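Local coordinates for spindle assembly abnormal protein 6 (Caenorhabditis elegans, PDB 3PYI) that serves as the central scaffold of centrioles, ensuring their 9-fold symmetry, with its globular N-terminal domain linking homodimers into the inner ring of the cartwheel, at residues I135-D140 with N144-E149; Q77-D82 with F162-H167. The protein carries 1 engineered substitution. One frame throughout, in Å; residues are numbered along the deposited sequence.

Contact 1: I135-D140 with N144-E149; sequences INIILD and NFCSFE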
ATOM      1  N   ILE A 135      10.948   7.080  -5.484  1.00 37.28           N
ATOM      2  CA  ILE A 135      11.525   7.336  -4.180  1.00 26.74           C
ATOM      3  C   ILE A 135      11.140   8.722  -3.701  1.00 28.33           C
ATOM      4  O   ILE A 135      11.269   9.713  -4.418  1.00 27.74           O
ATOM      5  CB  ILE A 135      13.049   7.231  -4.234  1.00 34.24           C
ATOM      6  CG1 ILE A 135      13.456   5.820  -4.666  1.00 44.74           C
ATOM      7  CG2 ILE A 135      13.669   7.584  -2.882  1.00 28.88           C
ATOM      8  CD1 ILE A 135      14.918   5.691  -4.971  1.00 48.80           C
ATOM      9  N   ASN A 136      10.644   8.767  -2.480  1.00 26.54           N
ATOM     10  CA  ASN A 136      10.333  10.034  -1.848  0.61 28.19           C
ATOM     11  C   ASN A 136      11.184  10.211  -0.614  1.00 34.89           C
ATOM     12  O   ASN A 136      11.382   9.292   0.176  1.00 31.27           O
ATOM     13  CB  ASN A 136       8.854  10.148  -1.472  0.61 28.96           C
ATOM     14  CG  ASN A 136       7.999  10.678  -2.603  0.61 27.68           C
ATOM     15  OD1 ASN A 136       8.458  10.829  -3.734  0.61 27.55           O
ATOM     16  ND2 ASN A 136       6.737  10.948  -2.302  0.61 32.30           N
ATOM     17  N   ILE A 137      11.725  11.409  -0.469  1.00 28.85           N
ATOM     18  CA  ILE A 137      12.476  11.742   0.727  1.00 29.18           C
ATOM     19  C   ILE A 137      11.829  12.936   1.384  1.00 32.30           C
ATOM     20  O   ILE A 137      11.686  13.990   0.777  1.00 36.13           O
ATOM     21  CB  ILE A 137      13.942  12.021   0.435  1.00 32.24           C
ATOM     22  CG1 ILE A 137      14.629  10.720  -0.001  1.00 37.70           C
ATOM     23  CG2 ILE A 137      14.626  12.558   1.690  1.00 44.08           C
ATOM     24  CD1 ILE A 137      16.038  10.918  -0.500  1.00 55.31           C
ATOM     25  N   ILE A 138      11.416  12.773   2.629  1.00 32.90           N
ATOM     26  CA  ILE A 138      10.727  13.859   3.313  1.00 34.88           C
ATOM     27  C   ILE A 138      11.561  14.382   4.471  1.00 40.64           C
ATOM     28  O   ILE A 138      11.851  13.644   5.415  1.00 32.56           O
ATOM     29  CB  ILE A 138       9.358  13.399   3.838  1.00 39.59           C
ATOM     30  CG1 ILE A 138       8.603  12.648   2.733  1.00 43.24           C
ATOM     31  CG2 ILE A 138       8.567  14.599   4.347  1.00 32.58           C
ATOM     32  CD1 ILE A 138       7.332  11.964   3.199  1.00 58.71           C
ATOM     33  N   LEU A 139      11.950  15.655   4.397  1.00 34.18           N
ATOM     34  CA  LEU A 139      12.773  16.252   5.443  1.00 32.37           C
ATOM     35  C   LEU A 139      11.968  16.839   6.587  1.00 41.23           C
ATOM     36  O   LEU A 139      10.874  17.384   6.398  1.00 41.89           O
ATOM     37  CB  LEU A 139      13.661  17.364   4.897  1.00 33.19           C
ATOM     38  CG  LEU A 139      14.856  16.949   4.052  1.00 54.16           C
ATOM     39  CD1 LEU A 139      15.534  18.193   3.474  1.00 41.28           C
ATOM     40  CD2 LEU A 139      15.819  16.133   4.888  1.00 52.36           C
ATOM     41  N   ASP A 140      12.549  16.719   7.775  1.00 36.34           N
ATOM     42  CA  ASP A 140      12.161  17.480   8.951  1.00 43.92           C
ATOM     43  C   ASP A 140      12.358  18.952   8.610  1.00 51.51           C
ATOM     44  O   ASP A 140      13.188  19.280   7.759  1.00 44.88           O
ATOM     45  CB  ASP A 140      13.121  17.124  10.093  1.00 45.50           C
ATOM     46  CG  ASP A 140      12.428  17.011  11.423  1.00 68.27           C
ATOM     47  OD1 ASP A 140      11.295  17.520  11.545  1.00 96.06           O
ATOM     48  OD2 ASP A 140      13.014  16.410  12.347  1.00 76.40           O
ATOM     49  N   ASN A 144      16.754  17.341  10.989  1.00 45.29           N
ATOM     50  CA  ASN A 144      17.299  16.369  11.921  1.00 42.15           C
ATOM     51  C   ASN A 144      16.950  14.945  11.491  1.00 49.46           C
ATOM     52  O   ASN A 144      17.672  13.993  11.791  1.00 44.35           O
ATOM     53  CB  ASN A 144      16.777  16.641  13.326  1.00 46.98           C
ATOM     54  CG  ASN A 144      17.199  18.006  13.845  1.00 58.98           C
ATOM     55  OD1 ASN A 144      16.370  18.793  14.302  1.00 63.97           O
ATOM     56  ND2 ASN A 144      18.494  18.296  13.766  1.00 54.73           N
ATOM     57  N   PHE A 145      15.838  14.814  10.778  1.00 45.35           N
ATOM     58  CA  PHE A 145      15.365  13.522  10.308  1.00 39.76           C
ATOM     59  C   PHE A 145      14.831  13.623   8.897  1.00 43.96           C
ATOM     60  O   PHE A 145      14.378  14.683   8.460  1.00 39.20           O
ATOM     61  CB  PHE A 145      14.247  13.008  11.206  1.00 38.56           C
ATOM     62  CG  PHE A 145      14.670  12.768  12.623  1.00 47.46           C
ATOM     63  CD1 PHE A 145      15.417  11.652  12.954  1.00 53.75           C
ATOM     64  CD2 PHE A 145      14.317  13.655  13.623  1.00 60.10           C
ATOM     65  CE1 PHE A 145      15.809  11.423  14.267  1.00 54.52           C
ATOM     66  CE2 PHE A 145      14.702  13.434  14.933  1.00 60.67           C
ATOM     67  CZ  PHE A 145      15.450  12.321  15.257  1.00 52.32           C
ATOM     68  N   CYS A 146      14.896  12.515   8.180  1.00 32.46           N
ATOM     69  CA  CYS A 146      14.165  12.405   6.937  1.00 36.97           C
ATOM     70  C   CYS A 146      13.607  10.997   6.772  1.00 39.94           C
ATOM     71  O   CYS A 146      14.210  10.010   7.185  1.00 43.91           O
ATOM     72  CB  CYS A 146      15.022  12.799   5.735  1.00 40.10           C
ATOM     73  SG  CYS A 146      16.103  11.515   5.142  1.00 54.83           S
ATOM     74  N   SER A 147      12.431  10.928   6.173  1.00 35.07           N
ATOM     75  CA  SER A 147      11.780   9.662   5.887  1.00 32.97           C
ATOM     76  C   SER A 147      12.161   9.237   4.473  1.00 28.40           C
ATOM     77  O   SER A 147      11.960   9.979   3.516  1.00 41.31           O
ATOM     78  CB  SER A 147      10.264   9.837   6.017  1.00 28.77           C
ATOM     79  OG  SER A 147       9.576   8.649   5.665  1.00 67.09           O
ATOM     80  N   PHE A 148      12.759   8.065   4.348  1.00 25.75           N
ATOM     81  CA  PHE A 148      13.108   7.533   3.043  1.00 25.95           C
ATOM     82  C   PHE A 148      11.986   6.584   2.636  1.00 38.49           C
ATOM     83  O   PHE A 148      11.797   5.548   3.279  1.00 32.44           O
ATOM     84  CB  PHE A 148      14.420   6.751   3.146  1.00 27.09           C
ATOM     85  CG  PHE A 148      14.785   6.022   1.895  1.00 32.03           C
ATOM     86  CD1 PHE A 148      15.484   6.656   0.892  1.00 27.21           C
ATOM     87  CD2 PHE A 148      14.428   4.699   1.717  1.00 47.50           C
ATOM     88  CE1 PHE A 148      15.824   5.989  -0.267  1.00 35.20           C
ATOM     89  CE2 PHE A 148      14.769   4.029   0.556  1.00 49.41           C
ATOM     90  CZ  PHE A 148      15.462   4.684  -0.439  1.00 37.86           C
ATOM     91  N   GLU A 149      11.250   6.929   1.583  1.00 26.58           N
ATOM     92  CA  GLU A 149      10.058   6.162   1.197  1.00 32.14           C
ATOM     93  C   GLU A 149      10.151   5.558  -0.191  1.00 27.54           C
ATOM     94  O   GLU A 149      10.590   6.204  -1.124  1.00 34.99           O
ATOM     95  CB  GLU A 149       8.817   7.039   1.286  1.00 31.52           C
ATOM     96  CG  GLU A 149       8.702   7.749   2.621  1.00 36.29           C
ATOM     97  CD  GLU A 149       7.353   8.386   2.835  1.00 38.96           C
ATOM     98  OE1 GLU A 149       6.722   8.795   1.839  1.00 46.47           O
ATOM     99  OE2 GLU A 149       6.935   8.492   4.009  1.00 47.55           O
TER
HETATM  100  O   HOH W   1      13.712  17.264  14.654  1.00 54.09           O

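Contact 2: Q77-D82 with F162-H167; sequences QILARD and FSIKLH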
ATOM      1  N   GLN A  77      11.824  -6.443  12.007  1.00 43.67           N
ATOM      2  CA  GLN A  77      10.537  -7.069  12.309  1.00 36.36           C
ATOM      3  C   GLN A  77       9.446  -6.032  12.545  1.00 35.96           C
ATOM      4  O   GLN A  77       8.304  -6.233  12.160  1.00 36.79           O
ATOM      5  CB  GLN A  77      10.643  -7.984  13.531  1.00 42.58           C
ATOM      6  CG  GLN A  77      11.549  -9.181  13.330  1.00 38.45           C
ATOM      7  CD  GLN A  77      11.241  -9.941  12.055  1.00 48.98           C
ATOM      8  OE1 GLN A  77      10.099  -9.966  11.595  1.00 57.20           O
ATOM      9  NE2 GLN A  77      12.266 -10.560  11.469  1.00 47.28           N
ATOM     10  N   ILE A  78       9.806  -4.928  13.193  1.00 34.91           N
ATOM     11  CA  ILE A  78       8.883  -3.824  13.389  1.00 45.03           C
ATOM     12  C   ILE A  78       8.480  -3.205  12.044  1.00 49.13           C
ATOM     13  O   ILE A  78       7.303  -2.951  11.800  1.00 46.23           O
ATOM     14  CB  ILE A  78       9.500  -2.763  14.321  1.00 48.86           C
ATOM     15  CG1 ILE A  78       9.705  -3.358  15.717  1.00 56.73           C
ATOM     16  CG2 ILE A  78       8.628  -1.518  14.380  1.00 44.64           C
ATOM     17  CD1 ILE A  78      10.258  -2.376  16.730  1.00 56.95           C
ATOM     18  N   LEU A  79       9.463  -2.988  11.174  1.00 43.19           N
ATOM     19  CA  LEU A  79       9.225  -2.455   9.837  1.00 29.85           C
ATOM     20  C   LEU A  79       8.321  -3.388   9.026  1.00 36.68           C
ATOM     21  O   LEU A  79       7.390  -2.946   8.357  1.00 33.47           O
ATOM     22  CB  LEU A  79      10.551  -2.273   9.106  1.00 30.64           C
ATOM     23  CG  LEU A  79      10.477  -1.597   7.740  1.00 35.84           C
ATOM     24  CD1 LEU A  79      10.197  -0.118   7.919  1.00 36.57           C
ATOM     25  CD2 LEU A  79      11.764  -1.817   6.969  1.00 38.11           C
ATOM     26  N   ALA A  80       8.603  -4.683   9.082  1.00 31.31           N
ATOM     27  CA  ALA A  80       7.868  -5.656   8.281  1.00 28.50           C
ATOM     28  C   ALA A  80       6.433  -5.687   8.758  1.00 37.80           C
ATOM     29  O   ALA A  80       5.498  -5.845   7.971  1.00 34.66           O
ATOM     30  CB  ALA A  80       8.490  -7.038   8.408  1.00 36.81           C
ATOM     31  N   ARG A  81       6.269  -5.527  10.062  1.00 43.90           N
ATOM     32  CA  ARG A  81       4.952  -5.531  10.668  1.00 46.68           C
ATOM     33  C   ARG A  81       4.177  -4.282  10.245  1.00 47.56           C
ATOM     34  O   ARG A  81       3.023  -4.367   9.831  1.00 44.24           O
ATOM     35  CB  ARG A  81       5.081  -5.606  12.190  1.00 50.25           C
ATOM     36  CG  ARG A  81       3.780  -5.821  12.931  1.00 76.25           C
ATOM     37  CD  ARG A  81       4.020  -5.940  14.429  1.00 97.36           C
ATOM     38  NE  ARG A  81       4.944  -4.922  14.923  1.00111.39           N
ATOM     39  CZ  ARG A  81       4.615  -3.652  15.139  1.00115.95           C
ATOM     40  NH1 ARG A  81       3.381  -3.233  14.898  1.00118.18           N
ATOM     41  NH2 ARG A  81       5.523  -2.797  15.592  1.00116.43           N
ATOM     42  N   ASP A  82       4.820  -3.123  10.330  1.00 46.92           N
ATOM     43  CA  ASP A  82       4.156  -1.871  10.003  1.00 43.65           C
ATOM     44  C   ASP A  82       3.778  -1.760   8.532  1.00 42.22           C
ATOM     45  O   ASP A  82       2.845  -1.042   8.186  1.00 48.76           O
ATOM     46  CB  ASP A  82       5.005  -0.668  10.424  1.00 51.09           C
ATOM     47  CG  ASP A  82       5.056  -0.495  11.929  1.00 56.33           C
ATOM     48  OD1 ASP A  82       4.356  -1.259  12.631  1.00 52.32           O
ATOM     49  OD2 ASP A  82       5.787   0.398  12.408  1.00 54.21           O
ATOM     50  N   PHE A 162       7.303   0.998   1.750  1.00 28.35           N
ATOM     51  CA  PHE A 162       7.731   1.197   3.126  1.00 27.08           C
ATOM     52  C   PHE A 162       8.340   2.579   3.290  1.00 30.14           C
ATOM     53  O   PHE A 162       8.625   3.264   2.308  1.00 27.24           O
ATOM     54  CB  PHE A 162       8.729   0.097   3.571  1.00 27.69           C
ATOM     55  CG  PHE A 162      10.057   0.148   2.857  1.00 34.46           C
ATOM     56  CD1 PHE A 162      10.337  -0.730   1.829  1.00 27.25           C
ATOM     57  CD2 PHE A 162      11.017   1.080   3.208  1.00 38.06           C
ATOM     58  CE1 PHE A 162      11.547  -0.678   1.160  1.00 30.36           C
ATOM     59  CE2 PHE A 162      12.230   1.137   2.541  1.00 32.77           C
ATOM     60  CZ  PHE A 162      12.498   0.262   1.519  1.00 32.73           C
ATOM     61  N   SER A 163       8.502   2.999   4.539  1.00 26.09           N
ATOM     62  CA  SER A 163       9.289   4.186   4.833  1.00 32.10           C
ATOM     63  C   SER A 163      10.230   3.881   5.986  1.00 28.82           C
ATOM     64  O   SER A 163       9.866   3.181   6.937  1.00 40.55           O
ATOM     65  CB  SER A 163       8.393   5.371   5.187  1.00 31.08           C
ATOM     66  OG  SER A 163       7.667   5.099   6.365  1.00 53.50           O
ATOM     67  N   ILE A 164      11.456   4.373   5.880  1.00 27.49           N
ATOM     68  CA  ILE A 164      12.430   4.247   6.959  1.00 33.02           C
ATOM     69  C   ILE A 164      12.825   5.647   7.423  1.00 36.50           C
ATOM     70  O   ILE A 164      13.181   6.497   6.613  1.00 30.73           O
ATOM     71  CB  ILE A 164      13.678   3.463   6.513  1.00 31.15           C
ATOM     72  CG1 ILE A 164      13.284   2.071   6.004  1.00 47.41           C
ATOM     73  CG2 ILE A 164      14.671   3.306   7.679  1.00 33.81           C
ATOM     74  CD1 ILE A 164      14.446   1.286   5.410  1.00 48.27           C
ATOM     75  N   LYS A 165      12.722   5.890   8.722  1.00 26.22           N
ATOM     76  CA  LYS A 165      13.166   7.139   9.288  1.00 26.61           C
ATOM     77  C   LYS A 165      14.690   7.129   9.409  1.00 31.14           C
ATOM     78  O   LYS A 165      15.255   6.331  10.145  1.00 33.86           O
ATOM     79  CB  LYS A 165      12.535   7.351  10.662  1.00 34.83           C
ATOM     80  CG  LYS A 165      12.713   8.769  11.203  1.00 46.94           C
ATOM     81  CD  LYS A 165      12.172   8.887  12.618  1.00 66.87           C
ATOM     82  CE  LYS A 165      12.244  10.318  13.129  1.00 86.17           C
ATOM     83  NZ  LYS A 165      11.842  10.427  14.564  1.00 93.66           N
ATOM     84  N   LEU A 166      15.351   8.000   8.655  1.00 28.22           N
ATOM     85  CA  LEU A 166      16.799   8.163   8.766  1.00 30.28           C
ATOM     86  C   LEU A 166      17.101   9.394   9.621  1.00 37.11           C
ATOM     87  O   LEU A 166      16.329  10.350   9.632  1.00 33.52           O
ATOM     88  CB  LEU A 166      17.429   8.342   7.382  1.00 28.85           C
ATOM     89  CG  LEU A 166      16.948   7.409   6.275  1.00 32.14           C
ATOM     90  CD1 LEU A 166      17.561   7.807   4.945  1.00 32.34           C
ATOM     91  CD2 LEU A 166      17.280   5.962   6.614  1.00 29.03           C
ATOM     92  N   HIS A 167      18.222   9.370  10.337  1.00 34.12           N
ATOM     93  CA  HIS A 167      18.602  10.506  11.175  1.00 39.36           C
ATOM     94  C   HIS A 167      19.860  11.188  10.647  1.00 37.22           C
ATOM     95  O   HIS A 167      20.700  10.557   9.995  1.00 31.64           O
ATOM     96  CB  HIS A 167      18.805  10.079  12.635  1.00 34.19           C
ATOM     97  CG  HIS A 167      19.824   8.997  12.810  1.00 47.21           C
ATOM     98  ND1 HIS A 167      19.505   7.655  12.753  1.00 47.82           N
ATOM     99  CD2 HIS A 167      21.156   9.060  13.037  1.00 40.01           C
ATOM    100  CE1 HIS A 167      20.599   6.938  12.941  1.00 46.54           C
ATOM    101  NE2 HIS A 167      21.615   7.765  13.113  1.00 53.35           N
TER

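Contact 1: I135-D140 with N144-E149
The F145 ring meets the D140 carboxylate at its edge. The two residues sit near the turn of a beta hairpin in the SAS-6 N-terminal domain, a beta-sandwich. D140 OD2 lies in the ring plane, 3.3 Å from F145 CD2, and carboxylate and ring are turned 41° apart. K165 adds a cation-pi contact to F145. The F148 ring is approached obliquely by I135 CG2, 3.7 Å from F148 CE1, and more loosely by I137 CG1. F148 has CG anti to the backbone N (chi1 173°), which carries the ring along toward I135.

Strands 133-139 and 145-152 run antiparallel. N136 with E149 and I138 with S147 are hydrogen-bonded pairs, each closed by two backbone bonds. I137 with F148 and L139 with C146 are non-hydrogen-bonded pairs. At the turn end, D140 N adds one more bond to F145 O, at 2.8 Å.

The face carrying I137, L139, C146 and F148 is buried and apolar. L139 CD2 packs on C146 CB at 3.5 Å. I57 of strand 51-58 touches I137, C146 and F148 there.

The face with N136, I138, S147 and E149 is more polar. I138 CD1 lies over the flat E149 carboxylate, 3.5 Å from E149 OE1. E149 is buried here, and S147 OG donates to its OE2 on the anti side, 28° out of the carboxylate plane. This bond helps fix the rotation of the carboxylate. Near the turn, one water donates to both D140 OD2, at 2.6 Å, and N144 OD1, at 3.1 Å.

Contact 2: Q77-D82 with F162-H167
L79, on the regular helical backbone of Q77-D82, faces S163 and I164 on the extended strand F162-H167, with the nearest CA atoms, those of L79 and F162, 7.8 Å apart. The helical turn is held by R81 N bonding to Q77 O and D82 N bonding to I78 O. No hydrogen bond crosses to the strand.

The contact rests on one side chain. L79 CD1 sits 3.5 Å from the backbone oxygen S163 O and 4.2 Å from I164 CG1. The first is a methyl against a peptide carbonyl, the second an apolar touch. L79 CG lies anti to its own N (chi1 -174°), which sends it off the helix toward the strand. Chi2, near +73°, then makes CD1 the methyl that touches.

Here a helix packs against the sheet of the SAS-6 N-terminal domain. Strand 160-168 lies between strands 66-71 and 145-152. H83 of helix 73-83 also touches F162 and S163. F162 meets F92 of helix 92-100 edge-to-face and packs on I156 of the second subunit.

In the fold
Contacts 1 and 2 meet at adjacent strands of one sheet, 145-152 and 160-168. Probable backbone hydrogen bonds join them: L166 N to C146 O at 2.7 Å, and F148 N to I164 O. Contact 1 is local in sequence and rests on a ladder of backbone bonds. Half of its touching residues are buried, and its apolar face turns into the core; the other face is polar. Contact 2 is long-range, much smaller and made by one leucine. It lies where a largely exposed helix meets the sheet, with I164 its buried residue. E149 CG also packs on S163 CB, bringing the two contacts together.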